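Local coordinates for putative extracellular solute-binding protein (Bordetella bronchiseptica, PDB 4P56) that binds both enantiomers of mandelate and probably delivers solutes in the periplasm to a TRAP-type membrane transporter, at residues K68-T71 with G75-D78; W122-K127 with R333-Q338. One frame throughout, in Å; residues are numbered along the deposited sequence.

Contact 1 (K68-T71 with G75-D78)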
ATOM      1  N   LYS A  68       9.789  10.808 -16.315  1.00 15.77           N
ATOM      2  CA  LYS A  68       8.865  11.634 -15.524  1.00 19.61           C
ATOM      3  C   LYS A  68       7.561  10.896 -15.343  1.00 16.18           C
ATOM      4  O   LYS A  68       7.177  10.055 -16.172  1.00 15.01           O
ATOM      5  CB  LYS A  68       8.546  12.970 -16.214  1.00 21.01           C
ATOM      6  CG  LYS A  68       9.673  13.957 -16.257  1.00 32.06           C
ATOM      7  CD  LYS A  68       9.302  15.172 -17.116  1.00 36.16           C
ATOM      8  CE  LYS A  68      10.546  15.801 -17.738  1.00 40.15           C
ATOM      9  NZ  LYS A  68      10.268  17.086 -18.455  1.00 36.20           N
ATOM     10  N   ALA A  69       6.829  11.226 -14.280  1.00 13.66           N
ATOM     11  CA  ALA A  69       5.457  10.714 -14.165  1.00 12.21           C
ATOM     12  C   ALA A  69       4.639  11.292 -15.324  1.00 11.75           C
ATOM     13  O   ALA A  69       4.792  12.464 -15.637  1.00 15.75           O
ATOM     14  CB  ALA A  69       4.842  11.117 -12.793  1.00 20.69           C
ATOM     15  N   VAL A  70       3.808  10.484 -15.988  1.00 13.52           N
ATOM     16  CA  VAL A  70       3.040  10.994 -17.134  1.00 16.47           C
ATOM     17  C   VAL A  70       1.776  11.741 -16.710  1.00 14.54           C
ATOM     18  O   VAL A  70       1.158  12.433 -17.513  1.00 17.33           O
ATOM     19  CB  VAL A  70       2.659   9.857 -18.119  1.00 24.47           C
ATOM     20  CG1 VAL A  70       3.924   9.195 -18.627  1.00 19.08           C
ATOM     21  CG2 VAL A  70       1.766   8.821 -17.445  1.00 15.62           C
ATOM     22  N   THR A  71       1.378  11.573 -15.454  1.00 12.41           N
ATOM     23  CA  THR A  71       0.234  12.309 -14.909  1.00 11.67           C
ATOM     24  C   THR A  71       0.333  12.320 -13.388  1.00 13.52           C
ATOM     25  O   THR A  71       1.364  11.949 -12.844  1.00 12.45           O
ATOM     26  CB  THR A  71      -1.098  11.682 -15.328  1.00 15.75           C
ATOM     27  OG1 THR A  71      -2.177  12.495 -14.854  1.00 18.05           O
ATOM     28  CG2 THR A  71      -1.236  10.258 -14.781  1.00 13.62           C
ATOM     29  N   GLY A  75      -4.202   9.577 -11.379  1.00 12.98           N
ATOM     30  CA  GLY A  75      -4.400   9.483 -12.818  1.00 10.06           C
ATOM     31  C   GLY A  75      -3.712   8.307 -13.487  1.00  9.58           C
ATOM     32  O   GLY A  75      -3.945   8.004 -14.662  1.00  9.85           O
ATOM     33  N   HIS A  76      -2.857   7.626 -12.749  1.00  8.96           N
ATOM     34  CA  HIS A  76      -2.095   6.531 -13.327  1.00  8.61           C
ATOM     35  C   HIS A  76      -2.959   5.325 -13.737  1.00  8.56           C
ATOM     36  O   HIS A  76      -2.590   4.597 -14.647  1.00  8.88           O
ATOM     37  CB  HIS A  76      -0.938   6.111 -12.398  1.00  8.14           C
ATOM     38  CG  HIS A  76       0.323   6.911 -12.614  1.00  8.33           C
ATOM     39  ND1 HIS A  76       0.450   8.225 -12.227  1.00 11.06           N
ATOM     40  CD2 HIS A  76       1.498   6.572 -13.202  1.00 10.11           C
ATOM     41  CE1 HIS A  76       1.662   8.661 -12.551  1.00  9.22           C
ATOM     42  NE2 HIS A  76       2.308   7.685 -13.159  1.00  8.72           N
ATOM     43  N   PHE A  77      -4.114   5.114 -13.114  1.00  8.73           N
ATOM     44  CA  PHE A  77      -4.938   3.982 -13.521  1.00  8.87           C
ATOM     45  C   PHE A  77      -5.452   4.231 -14.948  1.00  9.83           C
ATOM     46  O   PHE A  77      -5.312   3.387 -15.846  1.00 11.71           O
ATOM     47  CB  PHE A  77      -6.119   3.797 -12.560  1.00 12.69           C
ATOM     48  CG  PHE A  77      -6.897   2.540 -12.824  1.00 12.59           C
ATOM     49  CD1 PHE A  77      -7.772   2.472 -13.876  1.00 11.94           C
ATOM     50  CD2 PHE A  77      -6.734   1.421 -12.031  1.00 11.96           C
ATOM     51  CE1 PHE A  77      -8.467   1.304 -14.162  1.00 14.87           C
ATOM     52  CE2 PHE A  77      -7.456   0.232 -12.301  1.00 12.43           C
ATOM     53  CZ  PHE A  77      -8.305   0.184 -13.361  1.00 14.79           C
ATOM     54  N   ASP A  78      -6.062   5.393 -15.150  1.00 10.86           N
ATOM     55  CA  ASP A  78      -6.548   5.761 -16.481  1.00 11.31           C
ATOM     56  C   ASP A  78      -5.415   5.865 -17.527  1.00 10.91           C
ATOM     57  O   ASP A  78      -5.640   5.569 -18.703  1.00 11.99           O
ATOM     58  CB  ASP A  78      -7.337   7.074 -16.431  1.00 12.68           C
ATOM     59  CG  ASP A  78      -8.708   6.907 -15.774  1.00 19.56           C
ATOM     60  OD1 ASP A  78      -9.237   5.783 -15.806  1.00 23.04           O
ATOM     61  OD2 ASP A  78      -9.229   7.882 -15.203  1.00 23.71           O
TER
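The imidazole of His76 reaches back from the first turn of helix 76-81 and turns its edge to the loop 68-71. CE1 lies 3.3 Å from Thr71 O, and the carbonyl oxygen sits near the ring plane, where the polarised C-H of a histidine suits it. At the same edge Ala69 CB, of a small and exposed residue, stands 4.0 Å from His76 CE1. Thr71 CG2 closes the tight part, 3.4 Å from Gly75 C and 3.7 Å from His76 ND1. Its OG1 is anti to the backbone N (chi1 -176°), which puts the methyl between N and the carbonyl carbon, directed at Gly75. Glycine, with no side chain, lets Thr71 lie this close against its backbone. In this family 7 solute-binding protein the two segments are the end of the loop after strand 62-65 and the start of helix 76-81. Both ring nitrogens are fixed: ND1 hydrogen-bonds to Asn72 O, and NE2 to Ser32 OG, a hydroxyl also bonded to Val70 N, while Trp34 of the mandelate pocket meets the ring edge-to-face. The looser side is that of Val70, whose CG2 comes no nearer to His76 NE2 than 4.5 Å and whose side chain packs instead on Leu84 and Val85.

Contact 2 (W122-K127 with R333-Q338)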
ATOM      1  N   TRP A 122      -2.676 -10.850  -1.882  1.00  8.72           N
ATOM      2  CA  TRP A 122      -2.803 -11.329  -3.255  1.00  8.72           C
ATOM      3  C   TRP A 122      -3.467 -12.697  -3.317  1.00  9.07           C
ATOM      4  O   TRP A 122      -4.341 -12.924  -4.144  1.00  9.20           O
ATOM      5  CB  TRP A 122      -1.455 -11.384  -3.989  1.00  8.59           C
ATOM      6  CG  TRP A 122      -1.629 -12.144  -5.263  1.00  8.71           C
ATOM      7  CD1 TRP A 122      -1.187 -13.394  -5.543  1.00 10.18           C
ATOM      8  CD2 TRP A 122      -2.385 -11.711  -6.406  1.00  8.72           C
ATOM      9  NE1 TRP A 122      -1.613 -13.769  -6.802  1.00  9.03           N
ATOM     10  CE2 TRP A 122      -2.351 -12.750  -7.348  1.00  8.92           C
ATOM     11  CE3 TRP A 122      -3.092 -10.532  -6.713  1.00  8.65           C
ATOM     12  CZ2 TRP A 122      -2.989 -12.656  -8.589  1.00  9.07           C
ATOM     13  CZ3 TRP A 122      -3.739 -10.436  -7.924  1.00  8.83           C
ATOM     14  CH2 TRP A 122      -3.680 -11.487  -8.865  1.00 13.30           C
ATOM     15  N   ASP A 123      -3.030 -13.629  -2.492  1.00  9.32           N
ATOM     16  CA  ASP A 123      -3.558 -14.984  -2.583  1.00 11.81           C
ATOM     17  C   ASP A 123      -5.071 -14.921  -2.353  1.00 10.65           C
ATOM     18  O   ASP A 123      -5.845 -15.610  -3.023  1.00 10.28           O
ATOM     19  CB  ASP A 123      -2.888 -15.924  -1.572  1.00 11.45           C
ATOM     20  CG  ASP A 123      -1.488 -16.393  -2.014  1.00 21.21           C
ATOM     21  OD1 ASP A 123      -1.126 -16.210  -3.190  1.00 17.82           O
ATOM     22  OD2 ASP A 123      -0.739 -16.969  -1.181  1.00 19.06           O
ATOM     23  N   THR A 124      -5.501 -14.069  -1.433  1.00  9.94           N
ATOM     24  CA  THR A 124      -6.929 -13.991  -1.082  1.00 10.28           C
ATOM     25  C   THR A 124      -7.690 -13.348  -2.253  1.00 10.17           C
ATOM     26  O   THR A 124      -8.752 -13.845  -2.665  1.00 10.58           O
ATOM     27  CB  THR A 124      -7.116 -13.174   0.197  1.00 10.30           C
ATOM     28  OG1 THR A 124      -6.449 -13.835   1.303  1.00 10.55           O
ATOM     29  CG2 THR A 124      -8.584 -12.993   0.527  1.00 10.70           C
ATOM     30  N   TYR A 125      -7.142 -12.241  -2.764  1.00  9.72           N
ATOM     31  CA  TYR A 125      -7.756 -11.481  -3.862  1.00  9.69           C
ATOM     32  C   TYR A 125      -7.895 -12.358  -5.110  1.00  9.88           C
ATOM     33  O   TYR A 125      -8.942 -12.413  -5.734  1.00 10.24           O
ATOM     34  CB  TYR A 125      -6.941 -10.198  -4.189  1.00  9.27           C
ATOM     35  CG  TYR A 125      -7.801  -9.105  -4.832  1.00  9.40           C
ATOM     36  CD1 TYR A 125      -8.007  -9.072  -6.188  1.00  9.54           C
ATOM     37  CD2 TYR A 125      -8.467  -8.168  -4.052  1.00  9.49           C
ATOM     38  CE1 TYR A 125      -8.824  -8.097  -6.780  1.00  9.81           C
ATOM     39  CE2 TYR A 125      -9.290  -7.205  -4.626  1.00  9.74           C
ATOM     40  CZ  TYR A 125      -9.460  -7.173  -5.995  1.00  9.91           C
ATOM     41  OH  TYR A 125     -10.291  -6.214  -6.569  1.00 10.29           O
ATOM     42  N   GLU A 126      -6.821 -13.047  -5.452  1.00 11.07           N
ATOM     43  CA  GLU A 126      -6.826 -13.949  -6.591  1.00 11.14           C
ATOM     44  C   GLU A 126      -7.872 -15.067  -6.431  1.00 10.82           C
ATOM     45  O   GLU A 126      -8.611 -15.357  -7.355  1.00 11.48           O
ATOM     46  CB  GLU A 126      -5.434 -14.562  -6.718  1.00 11.78           C
ATOM     47  CG  GLU A 126      -5.387 -15.703  -7.695  1.00 19.81           C
ATOM     48  CD  GLU A 126      -4.011 -16.289  -7.812  1.00 25.42           C
ATOM     49  OE1 GLU A 126      -3.519 -16.896  -6.822  1.00 23.56           O
ATOM     50  OE2 GLU A 126      -3.433 -16.117  -8.899  1.00 21.22           O
ATOM     51  N   LYS A 127      -7.910 -15.702  -5.266  1.00 10.67           N
ATOM     52  CA  LYS A 127      -8.822 -16.838  -5.071  1.00 15.73           C
ATOM     53  C   LYS A 127     -10.297 -16.433  -4.986  1.00 13.84           C
ATOM     54  O   LYS A 127     -11.154 -17.147  -5.468  1.00 12.25           O
ATOM     55  CB  LYS A 127      -8.431 -17.612  -3.799  1.00 11.54           C
ATOM     56  CG  LYS A 127      -9.399 -18.774  -3.467  1.00 22.00           C
ATOM     57  CD  LYS A 127      -8.745 -19.680  -2.467  1.00 19.90           C
ATOM     58  CE  LYS A 127      -9.495 -20.981  -2.247  1.00 33.72           C
ATOM     59  NZ  LYS A 127      -8.769 -21.763  -1.207  1.00 27.48           N
ATOM     60  N   ARG A 333      -6.786 -14.403   7.076  1.00 15.13           N
ATOM     61  CA  ARG A 333      -6.309 -14.395   8.464  1.00 16.37           C
ATOM     62  C   ARG A 333      -5.494 -15.604   8.766  1.00 20.25           C
ATOM     63  O   ARG A 333      -4.500 -15.519   9.503  1.00 19.77           O
ATOM     64  CB  ARG A 333      -7.470 -14.289   9.456  1.00 16.49           C
ATOM     65  CG  ARG A 333      -8.030 -12.894   9.433  1.00 16.04           C
ATOM     66  CD  ARG A 333      -9.331 -12.737  10.173  1.00 19.64           C
ATOM     67  NE  ARG A 333      -9.562 -11.312  10.254  1.00 29.59           N
ATOM     68  CZ  ARG A 333     -10.673 -10.736  10.687  1.00 38.01           C
ATOM     69  NH1 ARG A 333     -11.710 -11.479  11.084  1.00 34.74           N
ATOM     70  NH2 ARG A 333     -10.730  -9.407  10.707  1.00 29.58           N
ATOM     71  N   ALA A 334      -5.920 -16.744   8.230  1.00 17.37           N
ATOM     72  CA  ALA A 334      -5.206 -17.983   8.500  1.00 18.90           C
ATOM     73  C   ALA A 334      -3.848 -17.908   7.836  1.00 19.54           C
ATOM     74  O   ALA A 334      -2.828 -18.281   8.415  1.00 21.19           O
ATOM     75  CB  ALA A 334      -5.972 -19.160   7.972  1.00 18.85           C
ATOM     76  N   GLU A 335      -3.830 -17.382   6.624  1.00 18.49           N
ATOM     77  CA  GLU A 335      -2.591 -17.366   5.859  1.00 19.36           C
ATOM     78  C   GLU A 335      -1.562 -16.370   6.422  1.00 20.09           C
ATOM     79  O   GLU A 335      -0.367 -16.679   6.505  1.00 21.69           O
ATOM     80  CB  GLU A 335      -2.883 -17.066   4.397  1.00 18.40           C
ATOM     81  CG  GLU A 335      -1.623 -17.041   3.547  1.00 19.64           C
ATOM     82  CD  GLU A 335      -1.916 -16.858   2.072  1.00 23.77           C
ATOM     83  OE1 GLU A 335      -3.115 -16.791   1.701  1.00 23.27           O
ATOM     84  OE2 GLU A 335      -0.943 -16.794   1.293  1.00 23.26           O
ATOM     85  N   ILE A 336      -2.012 -15.189   6.835  1.00 19.24           N
ATOM     86  CA  ILE A 336      -1.079 -14.182   7.360  1.00 20.17           C
ATOM     87  C   ILE A 336      -0.543 -14.584   8.745  1.00 21.81           C
ATOM     88  O   ILE A 336       0.637 -14.374   9.045  1.00 27.23           O
ATOM     89  CB  ILE A 336      -1.682 -12.735   7.332  1.00 19.25           C
ATOM     90  CG1 ILE A 336      -0.559 -11.675   7.345  1.00 21.74           C
ATOM     91  CG2 ILE A 336      -2.622 -12.545   8.493  1.00 19.87           C
ATOM     92  CD1 ILE A 336      -1.034 -10.240   7.087  1.00 24.41           C
ATOM     93  N   LYS A 337      -1.385 -15.221   9.553  1.00 25.38           N
ATOM     94  CA  LYS A 337      -0.992 -15.724  10.868  1.00 23.44           C
ATOM     95  C   LYS A 337       0.111 -16.772  10.696  1.00 25.62           C
ATOM     96  O   LYS A 337       1.135 -16.721  11.377  1.00 26.96           O
ATOM     97  CB  LYS A 337      -2.228 -16.311  11.570  1.00 23.20           C
ATOM     98  CG  LYS A 337      -2.096 -16.648  13.045  1.00 34.31           C
ATOM     99  CD  LYS A 337      -3.360 -17.387  13.515  1.00 32.57           C
ATOM    100  CE  LYS A 337      -3.130 -18.146  14.823  1.00 41.55           C
ATOM    101  NZ  LYS A 337      -4.224 -19.148  15.104  1.00 39.18           N
ATOM    102  N   GLN A 338      -0.074 -17.682   9.745  1.00 24.73           N
ATOM    103  CA  GLN A 338       0.941 -18.689   9.427  1.00 26.59           C
ATOM    104  C   GLN A 338       2.241 -18.077   8.857  1.00 30.32           C
ATOM    105  O   GLN A 338       3.357 -18.381   9.311  1.00 29.59           O
ATOM    106  CB  GLN A 338       0.355 -19.671   8.417  1.00 26.08           C
ATOM    107  CG  GLN A 338       1.352 -20.700   7.909  1.00 46.50           C
ATOM    108  CD  GLN A 338       0.665 -21.935   7.339  1.00 55.01           C
ATOM    109  OE1 GLN A 338      -0.382 -22.368   7.838  1.00 56.68           O
ATOM    110  NE2 GLN A 338       1.242 -22.505   6.284  1.00 57.47           N
TER
HETATM  111  O   HOH W   1      -5.835 -16.448   1.247  1.00 18.59           O
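Asp123 and Glu335 meet carboxylate to carboxylate between helices 114-129 and 325-340. Their side chains cross at about a right angle, yet the two acid groups are nearly coplanar, their planes 23° apart. Asp123 OD2 and Glu335 OE2 are separated by just 2.5 Å, so close that one acid group probably holds a proton. The glutamate supplies the reach: CG is anti to the backbone N (chi1 -180°) and the chain stays extended beyond it, carrying the carboxylate from one helix to the other. The shorter aspartate needs little reach, since its CB already points at the opposite helix and lies 3.4 Å from Glu335 OE1.

A basic partner eases the meeting of two acids. Arg264 forms a salt bridge with Asp123 OD2 through NH2 and a long, weak ion pair with Glu335 OE2, and would probably offset the negative charge that remains on the pair. The other glutamate oxygen faces a water, which donates to Glu335 OE1 at 2.8 Å and to Thr124 OG1 at 2.7 Å. This bridge spans a gap of 4.5 Å between Thr124 OG1 and Glu335 OE1. Thr124 OG1 also bonds to Ala120 O, one turn back in its own helix, a common use of threonine within helices; its side chain packs on Ala328 and Phe332 of helix 325-340. Polar bridging by an acid pair and a water thus joins helix 114-129 to the C-terminal helix 325-340 in this TRAP-type solute-binding protein.

Overall arrangement
Contacts 1 and 2 lie on opposite sides of the chain's centre, their own centres 30 Å apart and their nearest atoms about 9 Å apart, without touching. They follow one another in series along the chain. Contact 1 is local in sequence, with three residues between its segments, whereas contact 2 brings together segments with 205 residues between them. Contact 1 also has the link to the ligand: the side chain of His76 is about 12 Å from bound (R)-mandelic acid, and Trp34, which packs on it, lines the pocket, so that His76 probably belongs to the second shell of the pocket. None of the residues of contact 2 belongs to the pocket; it joins helix 325-340 to helix 114-129.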